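Local coordinates for protein glutathione transferase o1 (Bombyx mori, PDB 3RBT) that belongs to the omega class of glutathione transferases, a family assigned glutathione transfer and dehydroascorbate reduction, though its own activity may be impaired, at residues Lys26-His31 with Lys51-Arg56; Asp33-Gly38 with Lys74-Glu79; His39-Val44 with Val94-Leu99; Arg67-Arg72 with Asp86-Glu91. All blocks are in the same frame, centred on the assembly; numbering follows the deposited sequence.

Contact 1. Residues Lys26-His31 with Lys51-Arg56; sequences KLRLYH and KYEVYR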
# COMPACT_ATOMS: atom_id res chain seq x y z
N LYS A 26 -6.74 8.87 25.58
CA LYS A 26 -7.45 8.30 24.44
C LYS A 26 -6.85 8.74 23.11
O LYS A 26 -6.34 9.86 22.98
CB LYS A 26 -8.94 8.67 24.46
CG LYS A 26 -9.68 8.28 25.74
CD LYS A 26 -11.18 8.56 25.67
CE LYS A 26 -11.52 10.05 25.72
NZ LYS A 26 -11.01 10.76 26.95
N LEU A 27 -6.91 7.86 22.12
CA LEU A 27 -6.57 8.21 20.76
C LEU A 27 -7.78 8.91 20.15
O LEU A 27 -8.89 8.77 20.66
CB LEU A 27 -6.20 6.96 19.97
CG LEU A 27 -4.72 6.54 19.82
CD1 LEU A 27 -3.83 6.82 21.03
CD2 LEU A 27 -4.63 5.07 19.40
N ARG A 28 -7.57 9.68 19.09
CA ARG A 28 -8.65 10.46 18.50
C ARG A 28 -8.80 10.17 17.01
O ARG A 28 -7.86 10.38 16.24
CB ARG A 28 -8.40 11.95 18.71
CG ARG A 28 -9.53 12.87 18.25
CD ARG A 28 -9.18 14.33 18.55
NE ARG A 28 -9.19 14.63 19.98
CZ ARG A 28 -8.37 15.49 20.59
NH1 ARG A 28 -7.44 16.14 19.91
NH2 ARG A 28 -8.49 15.69 21.89
N LEU A 29 -9.98 9.71 16.61
CA LEU A 29 -10.28 9.51 15.21
C LEU A 29 -11.15 10.63 14.65
O LEU A 29 -12.26 10.88 15.15
CB LEU A 29 -10.95 8.14 14.98
CG LEU A 29 -11.08 7.69 13.51
CD1 LEU A 29 -9.71 7.37 12.89
CD2 LEU A 29 -12.03 6.50 13.37
N TYR A 30 -10.62 11.30 13.62
CA TYR A 30 -11.39 12.22 12.80
C TYR A 30 -12.02 11.42 11.65
O TYR A 30 -11.31 10.83 10.83
CB TYR A 30 -10.51 13.34 12.24
CG TYR A 30 -9.92 14.27 13.29
CD1 TYR A 30 -8.71 13.97 13.89
CD2 TYR A 30 -10.56 15.45 13.65
CE1 TYR A 30 -8.15 14.81 14.85
CE2 TYR A 30 -10.02 16.31 14.61
CZ TYR A 30 -8.80 15.98 15.20
OH TYR A 30 -8.22 16.79 16.15
N HIS A 31 -13.34 11.42 11.61
CA HIS A 31 -14.10 10.46 10.82
C HIS A 31 -15.35 11.12 10.26
O HIS A 31 -16.03 11.86 10.97
CB HIS A 31 -14.47 9.27 11.73
CG HIS A 31 -15.51 8.35 11.16
ND1 HIS A 31 -15.30 7.57 10.04
CD2 HIS A 31 -16.76 8.05 11.60
CE1 HIS A 31 -16.38 6.85 9.80
NE2 HIS A 31 -17.28 7.12 10.74
N LYS A 51 -8.70 2.77 23.81
CA LYS A 51 -9.63 3.84 24.12
C LYS A 51 -9.48 4.93 23.08
O LYS A 51 -8.36 5.28 22.70
CB LYS A 51 -9.35 4.41 25.51
CG LYS A 51 -9.60 3.42 26.64
CD LYS A 51 -9.18 4.04 27.97
CE LYS A 51 -7.66 4.10 28.07
NZ LYS A 51 -7.26 4.76 29.33
N TYR A 52 -10.60 5.46 22.61
CA TYR A 52 -10.57 6.48 21.58
C TYR A 52 -11.82 7.35 21.67
O TYR A 52 -12.81 6.98 22.29
CB TYR A 52 -10.49 5.85 20.19
CG TYR A 52 -11.72 5.05 19.83
CD1 TYR A 52 -12.75 5.62 19.08
CD2 TYR A 52 -11.87 3.73 20.25
CE1 TYR A 52 -13.89 4.89 18.75
CE2 TYR A 52 -13.00 3.00 19.94
CZ TYR A 52 -14.00 3.58 19.19
OH TYR A 52 -15.13 2.86 18.87
N GLU A 53 -11.75 8.50 21.02
CA GLU A 53 -12.92 9.34 20.80
C GLU A 53 -13.03 9.64 19.31
O GLU A 53 -12.02 9.65 18.60
CB GLU A 53 -12.80 10.64 21.61
CG GLU A 53 -11.45 11.34 21.46
CD GLU A 53 -11.32 12.57 22.35
OE1 GLU A 53 -11.66 12.48 23.54
OE2 GLU A 53 -10.90 13.62 21.84
N VAL A 54 -14.25 9.87 18.85
CA VAL A 54 -14.51 10.21 17.47
C VAL A 54 -14.84 11.69 17.34
O VAL A 54 -15.80 12.18 17.95
CB VAL A 54 -15.66 9.38 16.88
CG1 VAL A 54 -15.94 9.77 15.44
CG2 VAL A 54 -15.35 7.90 16.97
N TYR A 55 -14.05 12.41 16.55
CA TYR A 55 -14.44 13.75 16.14
C TYR A 55 -15.07 13.69 14.76
O TYR A 55 -14.39 13.40 13.77
CB TYR A 55 -13.29 14.76 16.24
CG TYR A 55 -13.20 15.37 17.62
CD1 TYR A 55 -13.57 16.70 17.84
CD2 TYR A 55 -12.81 14.60 18.72
CE1 TYR A 55 -13.52 17.26 19.13
CE2 TYR A 55 -12.75 15.15 20.00
CZ TYR A 55 -13.10 16.47 20.20
OH TYR A 55 -13.04 17.00 21.47
N ARG A 56 -16.38 13.92 14.73
CA ARG A 56 -17.16 13.88 13.51
C ARG A 56 -16.84 15.08 12.62
O ARG A 56 -16.96 16.23 13.05
CB ARG A 56 -18.66 13.88 13.84
CG ARG A 56 -19.17 12.59 14.43
CD ARG A 56 -20.60 12.77 14.94
NE ARG A 56 -21.38 11.55 14.76
CZ ARG A 56 -22.71 11.51 14.71
NH1 ARG A 56 -23.44 12.62 14.82
NH2 ARG A 56 -23.32 10.34 14.55
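K51 opens the pairing with its carbonyl, which takes the N-H of L27 at an N-to-O distance of 3.0 Å, while the side chains of K26 and K51 cross at about a right angle, CG of the one against CB of the other. From here the two strands of a beta-alpha-beta unit run parallel, with 4.6 Å between their axes. Y52 stands beside L27 on the face that helix 36-47 packs against; its CB rests 3.4 Å from L27 O, and its hydroxyl reaches E46 and H223 rather than the neighbouring strand. E53 uses both its N-H and its carbonyl, N to L27 O and O to L29 N, and its side chain lies on the other face. There CG takes the cramped place between backbone N and carbonyl carbon (chi1 48°), which stands the extended chain alongside R28. The OE2 atom is met on its anti side by R28 NE at 2.7 Å, in the guanidinium plane, with a weak second bond from R28 NH2; OE1 has K26 NZ as a long partner at 3.9 Å. V54 returns to the helix-covered face, where CG1 touches H31 CB, 4.0 Å away. Y55 lies beside Y30, its CB 3.8 Å from Y30 CD2, and its ring runs past the R28 side chain with CD2 3.6 Å from R28 CD. Finally R56 lies opposite H31, its CA-H facing H31 O, and its guanidinium forms a salt bridge with D33. Because R28 also bridges to E79, two carboxylates share the arginine and would be expected to offset the cost of burying its charge.

Contact 2. Residues Asp33-Gly38 with Lys74-Glu79; sequences DMNPYG and KIPVLE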
# COMPACT_ATOMS: atom_id res chain seq x y z
N ASP A 33 -19.05 10.49 9.18
CA ASP A 33 -20.09 9.50 9.42
C ASP A 33 -20.38 8.69 8.15
O ASP A 33 -20.50 9.25 7.08
CB ASP A 33 -21.37 10.21 9.90
CG ASP A 33 -21.88 9.65 11.21
OD1 ASP A 33 -21.36 8.61 11.68
OD2 ASP A 33 -22.81 10.24 11.79
N MET A 34 -20.46 7.36 8.30
CA MET A 34 -20.72 6.45 7.17
C MET A 34 -19.53 6.21 6.22
O MET A 34 -19.67 5.50 5.23
CB MET A 34 -21.95 6.88 6.36
CG MET A 34 -23.26 6.92 7.14
SD MET A 34 -23.66 5.35 7.94
CE MET A 34 -25.45 5.45 7.95
N ASN A 35 -18.38 6.82 6.50
CA ASN A 35 -17.18 6.57 5.67
C ASN A 35 -16.58 5.21 6.01
O ASN A 35 -16.22 4.97 7.17
CB ASN A 35 -16.13 7.67 5.82
CG ASN A 35 -14.88 7.41 4.99
OD1 ASN A 35 -13.88 6.90 5.51
ND2 ASN A 35 -14.93 7.74 3.70
N PRO A 36 -16.49 4.32 5.02
CA PRO A 36 -16.00 2.94 5.21
C PRO A 36 -14.52 2.84 5.61
O PRO A 36 -14.15 1.88 6.29
CB PRO A 36 -16.23 2.29 3.84
CG PRO A 36 -16.18 3.45 2.85
CD PRO A 36 -16.84 4.59 3.61
N TYR A 37 -13.68 3.79 5.19
CA TYR A 37 -12.27 3.82 5.60
C TYR A 37 -12.13 4.13 7.09
O TYR A 37 -11.27 3.56 7.78
CB TYR A 37 -11.48 4.82 4.76
CG TYR A 37 -11.34 4.41 3.30
CD1 TYR A 37 -10.40 3.44 2.92
CD2 TYR A 37 -12.17 4.96 2.32
CE1 TYR A 37 -10.28 3.04 1.57
CE2 TYR A 37 -12.05 4.58 0.98
CZ TYR A 37 -11.11 3.62 0.61
OH TYR A 37 -11.01 3.25 -0.70
N GLY A 38 -13.01 5.00 7.60
CA GLY A 38 -13.12 5.23 9.04
C GLY A 38 -13.72 4.03 9.77
O GLY A 38 -13.28 3.70 10.86
N LYS A 74 -7.39 14.02 3.51
CA LYS A 74 -7.46 12.57 3.58
C LYS A 74 -8.28 12.16 4.79
O LYS A 74 -8.28 12.85 5.82
CB LYS A 74 -6.06 11.96 3.64
CG LYS A 74 -5.10 12.54 2.60
CD LYS A 74 -3.92 11.65 2.34
CE LYS A 74 -4.16 10.80 1.09
NZ LYS A 74 -2.92 10.10 0.68
N ILE A 75 -9.00 11.05 4.65
CA ILE A 75 -9.84 10.52 5.73
C ILE A 75 -9.74 9.00 5.81
O ILE A 75 -9.53 8.35 4.78
CB ILE A 75 -11.34 10.95 5.60
CG1 ILE A 75 -11.96 10.44 4.29
CG2 ILE A 75 -11.51 12.49 5.79
CD1 ILE A 75 -13.47 10.64 4.22
N PRO A 76 -9.87 8.44 7.02
CA PRO A 76 -9.99 9.17 8.29
C PRO A 76 -8.62 9.66 8.74
O PRO A 76 -7.63 9.42 8.05
CB PRO A 76 -10.49 8.09 9.25
CG PRO A 76 -9.82 6.85 8.74
CD PRO A 76 -9.91 6.99 7.23
N VAL A 77 -8.57 10.33 9.89
CA VAL A 77 -7.30 10.70 10.50
C VAL A 77 -7.27 10.16 11.93
O VAL A 77 -8.22 10.35 12.70
CB VAL A 77 -7.10 12.23 10.57
CG1 VAL A 77 -5.78 12.56 11.28
CG2 VAL A 77 -7.15 12.86 9.19
N LEU A 78 -6.19 9.46 12.27
CA LEU A 78 -5.99 9.05 13.64
C LEU A 78 -4.94 9.96 14.25
O LEU A 78 -3.79 10.01 13.77
CB LEU A 78 -5.58 7.57 13.73
CG LEU A 78 -5.35 6.98 15.13
CD1 LEU A 78 -6.66 6.73 15.88
CD2 LEU A 78 -4.53 5.70 15.07
N GLU A 79 -5.34 10.68 15.29
CA GLU A 79 -4.42 11.55 16.02
C GLU A 79 -3.93 10.80 17.24
O GLU A 79 -4.73 10.26 18.00
CB GLU A 79 -5.10 12.87 16.42
CG GLU A 79 -4.14 13.92 16.99
CD GLU A 79 -4.81 15.27 17.26
OE1 GLU A 79 -6.00 15.28 17.65
OE2 GLU A 79 -4.15 16.31 17.10
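N35 and Y37 meet I75 and P76 where two landmarks of the thioredoxin-like fold come together: the start of the first helix and the cis-proline turn leading into strand 77-80. The side chain of N35 can be traced outward. Its CB heads toward the turn but stops 4.3 Å from I75 CD1, and with CG anti to the backbone N (chi1 179°) the amide continues past the end of the isoleucine. CG lies 3.6 Å from I75 CD1. At OD1 the work is local, for this oxygen caps helix 36-47 by accepting from G38 N at 3.0 Å, an N-cap bond that fixes the turn of the amide. ND2 presses on I75 CD1 at 3.3 Å and donates to the carbonyls of G243 and S241 in the C-terminal tail. That tail also pairs by backbone with I75 through Y244, so it lies close against the cis-proline turn, the region whose main chain, next to the cis-proline, binds the cysteinyl part of glutathione in relatives. In omega enzymes the beginning of this helix usually carries the catalytic cysteine; N35 appears to occupy the equivalent place. The Y37 ring leads away to an edge-to-face meeting with W182. The proline ring fits against the first helical turn, where CG of P76 lies 3.7 Å from G38 CA. Beside it, P76 CD touches Y37 CB at 3.6 Å.

Contact 3. Residues His39-Val44 with Val94-Leu99; sequences HRVLLV and VICDYL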
# COMPACT_ATOMS: atom_id res chain seq x y z
N HIS A 39 -14.71 3.39 9.16
CA HIS A 39 -15.34 2.17 9.70
C HIS A 39 -14.27 1.10 9.96
O HIS A 39 -14.24 0.49 11.04
CB HIS A 39 -16.40 1.66 8.71
CG HIS A 39 -17.31 0.59 9.26
ND1 HIS A 39 -18.43 0.16 8.59
CD2 HIS A 39 -17.27 -0.11 10.42
CE1 HIS A 39 -19.03 -0.78 9.30
NE2 HIS A 39 -18.35 -0.96 10.41
N ARG A 40 -13.40 0.90 8.98
CA ARG A 40 -12.18 0.09 9.10
C ARG A 40 -11.37 0.35 10.36
O ARG A 40 -11.03 -0.58 11.09
CB ARG A 40 -11.26 0.40 7.93
CG ARG A 40 -11.25 -0.60 6.85
CD ARG A 40 -10.09 -0.31 5.90
NE ARG A 40 -10.09 -1.28 4.82
CZ ARG A 40 -9.40 -1.18 3.69
NH1 ARG A 40 -8.64 -0.13 3.46
NH2 ARG A 40 -9.50 -2.15 2.80
N VAL A 41 -11.02 1.62 10.57
CA VAL A 41 -10.22 2.01 11.71
C VAL A 41 -11.01 1.84 13.02
O VAL A 41 -10.45 1.43 14.03
CB VAL A 41 -9.66 3.45 11.56
CG1 VAL A 41 -8.81 3.82 12.78
CG2 VAL A 41 -8.83 3.56 10.27
N LEU A 42 -12.31 2.14 13.00
CA LEU A 42 -13.16 1.90 14.18
C LEU A 42 -13.17 0.42 14.59
O LEU A 42 -13.11 0.10 15.77
CB LEU A 42 -14.60 2.41 13.97
CG LEU A 42 -14.79 3.93 13.94
CD1 LEU A 42 -16.19 4.30 13.43
CD2 LEU A 42 -14.54 4.55 15.33
N LEU A 43 -13.26 -0.47 13.61
CA LEU A 43 -13.23 -1.92 13.87
C LEU A 43 -11.94 -2.38 14.55
O LEU A 43 -11.99 -3.13 15.54
CB LEU A 43 -13.44 -2.71 12.57
CG LEU A 43 -14.81 -2.57 11.90
CD1 LEU A 43 -14.83 -3.29 10.53
CD2 LEU A 43 -15.96 -3.01 12.82
N VAL A 44 -10.81 -1.93 14.02
CA VAL A 44 -9.48 -2.28 14.55
C VAL A 44 -9.28 -1.76 15.97
O VAL A 44 -8.88 -2.51 16.87
CB VAL A 44 -8.35 -1.83 13.59
CG1 VAL A 44 -6.96 -2.02 14.21
CG2 VAL A 44 -8.47 -2.61 12.28
N VAL A 94 -2.19 2.09 6.76
CA VAL A 94 -1.05 2.50 7.59
C VAL A 94 -1.49 2.68 9.06
O VAL A 94 -0.78 2.25 9.99
CB VAL A 94 -0.40 3.79 7.04
CG1 VAL A 94 0.70 4.27 7.95
CG2 VAL A 94 0.14 3.54 5.64
N ILE A 95 -2.67 3.28 9.23
CA ILE A 95 -3.26 3.52 10.55
C ILE A 95 -3.50 2.21 11.30
O ILE A 95 -3.09 2.07 12.45
CB ILE A 95 -4.58 4.33 10.45
CG1 ILE A 95 -4.26 5.81 10.14
CG2 ILE A 95 -5.35 4.24 11.74
CD1 ILE A 95 -5.47 6.64 9.63
N CYS A 96 -4.14 1.26 10.63
CA CYS A 96 -4.49 0.00 11.26
C CYS A 96 -3.25 -0.83 11.56
O CYS A 96 -3.21 -1.49 12.60
CB CYS A 96 -5.46 -0.79 10.38
SG CYS A 96 -7.14 -0.07 10.29
N ASP A 97 -2.26 -0.78 10.67
CA ASP A 97 -0.99 -1.49 10.87
C ASP A 97 -0.18 -0.86 12.01
O ASP A 97 0.42 -1.59 12.82
CB ASP A 97 -0.16 -1.57 9.58
CG ASP A 97 -0.77 -2.53 8.54
OD1 ASP A 97 -1.70 -3.29 8.89
OD2 ASP A 97 -0.31 -2.54 7.39
N TYR A 98 -0.19 0.47 12.08
CA TYR A 98 0.41 1.18 13.21
C TYR A 98 -0.18 0.65 14.52
O TYR A 98 0.56 0.30 15.43
CB TYR A 98 0.19 2.70 13.11
CG TYR A 98 0.49 3.38 14.42
CD1 TYR A 98 1.80 3.62 14.81
CD2 TYR A 98 -0.54 3.72 15.30
CE1 TYR A 98 2.09 4.22 16.03
CE2 TYR A 98 -0.26 4.32 16.53
CZ TYR A 98 1.05 4.56 16.89
OH TYR A 98 1.35 5.14 18.10
N LEU A 99 -1.50 0.61 14.60
CA LEU A 99 -2.21 0.14 15.80
C LEU A 99 -1.86 -1.29 16.15
O LEU A 99 -1.69 -1.61 17.33
CB LEU A 99 -3.73 0.29 15.63
CG LEU A 99 -4.23 1.73 15.46
CD1 LEU A 99 -5.71 1.75 15.11
CD2 LEU A 99 -3.95 2.54 16.74
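V41, V44, I95, C96 and L99 meet without any stacked ring, and the one flat group of the touching set, the guanidinium of R40, takes its partners elsewhere: NE donates to M178 O, NH1 bonds S92 OG, and the side chain touches W182. R40 joins the contact mainly through its carbonyl, whose O lies 4.0 Å from C96 SG. What remains is a branched, apolar seam. V41 sets CG1 against I95 CG2 at 3.6 Å, the two side chains crossing at about a right angle, and its second methyl, CG2, also faces the same isoleucine carbon. One helical turn on, V44 points CB at the partner helix; CG1 lies anti to the backbone N (chi1 173°) and faces L99, 4.1 Å from its CD1, while CG2 meets C96 SG at 3.5 Å. The sulfur thus sits between V41 and V44. In the thioredoxin-like domain these are the two helices on one side of the sheet, 36-47 and 92-102, and here they run almost parallel, their segment axes inclined by 8° and 9.7 Å apart at closest approach. The sheet closes the seam from one side, with L29 under V41 and L78 under both I95 and L99. M178 of helix 174-186 reaches C96, bringing the all-helical domain against the same pair. The outer side of helix 92-102 meets the second subunit, where D97 makes a salt bridge to R120 of that subunit.

Contact 4. Residues Arg67-Arg72 with Asp86-Glu91; sequences RAKNPR and DRFLFE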
# COMPACT_ATOMS: atom_id res chain seq x y z
N ARG A 67 -7.90 21.49 7.69
CA ARG A 67 -7.31 21.62 6.35
C ARG A 67 -5.82 21.90 6.44
O ARG A 67 -5.03 21.29 5.72
CB ARG A 67 -8.00 22.71 5.52
CG ARG A 67 -9.46 22.41 5.19
CD ARG A 67 -10.11 23.50 4.37
NE ARG A 67 -11.39 23.92 4.95
CZ ARG A 67 -12.26 24.74 4.36
NH1 ARG A 67 -12.02 25.23 3.15
NH2 ARG A 67 -13.40 25.05 4.98
N ALA A 68 -5.42 22.80 7.34
CA ALA A 68 -4.02 23.15 7.51
C ALA A 68 -3.13 21.96 7.87
O ALA A 68 -2.00 21.86 7.38
CB ALA A 68 -3.86 24.26 8.54
N LYS A 69 -3.63 21.05 8.71
CA LYS A 69 -2.86 19.86 9.10
C LYS A 69 -3.04 18.72 8.10
O LYS A 69 -2.37 17.70 8.20
CB LYS A 69 -3.26 19.39 10.50
CG LYS A 69 -2.88 20.34 11.65
CD LYS A 69 -3.13 19.67 13.00
CE LYS A 69 -2.85 20.60 14.17
NZ LYS A 69 -2.93 19.90 15.49
N ASN A 70 -3.93 18.91 7.14
CA ASN A 70 -4.34 17.86 6.22
C ASN A 70 -4.82 18.48 4.90
O ASN A 70 -6.01 18.42 4.57
CB ASN A 70 -5.44 17.03 6.89
CG ASN A 70 -5.93 15.86 6.05
OD1 ASN A 70 -5.28 15.44 5.08
ND2 ASN A 70 -7.08 15.32 6.43
N PRO A 71 -3.89 19.10 4.13
CA PRO A 71 -4.28 19.91 2.97
C PRO A 71 -4.93 19.12 1.84
O PRO A 71 -5.75 19.68 1.10
CB PRO A 71 -2.96 20.55 2.51
CG PRO A 71 -1.90 19.68 3.04
CD PRO A 71 -2.43 19.00 4.28
N ARG A 72 -4.60 17.83 1.73
CA ARG A 72 -5.23 16.94 0.75
C ARG A 72 -6.55 16.33 1.26
O ARG A 72 -7.21 15.57 0.55
CB ARG A 72 -4.23 15.85 0.32
CG ARG A 72 -3.16 16.35 -0.67
CD ARG A 72 -1.82 15.62 -0.50
NE ARG A 72 -1.93 14.16 -0.64
CZ ARG A 72 -1.56 13.47 -1.72
NH1 ARG A 72 -1.03 14.10 -2.77
NH2 ARG A 72 -1.72 12.15 -1.75
N ASP A 86 1.26 15.72 19.75
CA ASP A 86 0.17 15.05 19.04
C ASP A 86 0.35 15.11 17.52
O ASP A 86 0.63 16.17 16.96
CB ASP A 86 -1.17 15.64 19.44
CG ASP A 86 -1.50 15.40 20.91
OD1 ASP A 86 -0.69 14.78 21.64
OD2 ASP A 86 -2.59 15.85 21.33
N ARG A 87 0.19 13.97 16.86
CA ARG A 87 0.41 13.87 15.42
C ARG A 87 -0.75 13.22 14.69
O ARG A 87 -1.38 12.27 15.19
CB ARG A 87 1.71 13.12 15.11
CG ARG A 87 3.00 13.82 15.54
CD ARG A 87 3.22 15.16 14.84
NE ARG A 87 4.39 15.84 15.40
CZ ARG A 87 4.34 16.83 16.29
NH1 ARG A 87 3.17 17.29 16.73
NH2 ARG A 87 5.46 17.38 16.75
N PHE A 88 -1.01 13.73 13.49
CA PHE A 88 -1.95 13.11 12.57
C PHE A 88 -1.29 11.90 11.90
O PHE A 88 -0.14 11.96 11.48
CB PHE A 88 -2.37 14.13 11.50
CG PHE A 88 -3.49 15.05 11.92
CD1 PHE A 88 -4.25 15.71 10.94
CD2 PHE A 88 -3.80 15.28 13.26
CE1 PHE A 88 -5.28 16.58 11.28
CE2 PHE A 88 -4.83 16.14 13.62
CZ PHE A 88 -5.57 16.80 12.63
N LEU A 89 -2.03 10.80 11.84
CA LEU A 89 -1.65 9.65 11.02
C LEU A 89 -2.71 9.45 9.95
O LEU A 89 -3.91 9.50 10.25
CB LEU A 89 -1.53 8.38 11.87
CG LEU A 89 -0.16 8.01 12.46
CD1 LEU A 89 -0.24 6.63 13.14
CD2 LEU A 89 0.90 8.00 11.40
N PHE A 90 -2.26 9.24 8.72
CA PHE A 90 -3.13 9.13 7.56
C PHE A 90 -3.12 7.73 6.96
O PHE A 90 -2.21 6.93 7.24
CB PHE A 90 -2.71 10.14 6.47
CG PHE A 90 -2.71 11.58 6.92
CD1 PHE A 90 -1.51 12.25 7.13
CD2 PHE A 90 -3.91 12.27 7.11
CE1 PHE A 90 -1.50 13.59 7.54
CE2 PHE A 90 -3.91 13.60 7.53
CZ PHE A 90 -2.71 14.26 7.73
N GLU A 91 -4.12 7.46 6.11
CA GLU A 91 -4.25 6.24 5.31
C GLU A 91 -4.63 5.01 6.14
O GLU A 91 -3.85 4.57 7.00
CB GLU A 91 -3.01 5.98 4.45
CG GLU A 91 -2.74 7.06 3.41
CD GLU A 91 -1.74 6.64 2.35
OE1 GLU A 91 -1.50 5.42 2.21
OE2 GLU A 91 -1.19 7.54 1.65
O HOH W 1 -1.83 16.88 15.95
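K69 lies across F88 at about a right angle, and its aliphatic chain covers the ring. CB is 3.5 Å from F88 CE1, and CD sits over one face, 4.1 Å from the ring centroid and displaced from the centre, a CH-pi contact made by the CD methylene rather than the ammonium. The carbonyl of the same residue turns to the second phenylalanine: K69 O meets the edge of the F90 ring in its plane, 3.5 Å from CZ. N70 and F90 run alongside in opposite senses, with the amide and ring planes 41° apart and N70 OD1 3.4 Å from F90 CE2. The two rings also meet, F90 CZ lying at the edge of the F88 ring. The extended K69 chain then passes beyond F88 to a water 3.2 Å from its NZ; that water donates a weak bond to D86 O, a carbonyl that also accepts from R87 NH1 at 2.8 Å. In the thioredoxin-like domain this joins residues K69 and N70, which follow the body of helix 64-69, to the edge strand 87-89, on the face of the sheet turned away from helices 36-47 and 92-102. Farther out, the rings are backed by V77 of the neighbouring strand, and F88 also meets Y30 with ring planes at about 45°. N70 is held by its ND2, which donates to K74 O and so ties this segment to the chain just before strand 77-80. At the outer limit, R72 forms a salt bridge to E128 of the second subunit.

In the fold
The four contacts together outline one thioredoxin-like domain. Contacts 1, 2 and 4 reach the same mixed sheet, ordered 52-56, 27-31, 77-80, 87-89, and contacts 2 and 3 share helix 36-47. Contact 1 closes before contact 4 opens, and contact 4 is nested inside the loop closed by contact 3; contact 2 interlocks with all the others along the chain. Centres of contacts 1 and 2, like those of 2 and 3, lie about 10 Å apart, against about 16 Å for 3 and 4: contact 3 packs on one face of the sheet, while the side chains of contact 4 meet on the other. Contact 2 links the sheet to helix 36-47, and contacts 3 and 4 both have outer sides at the subunit boundary.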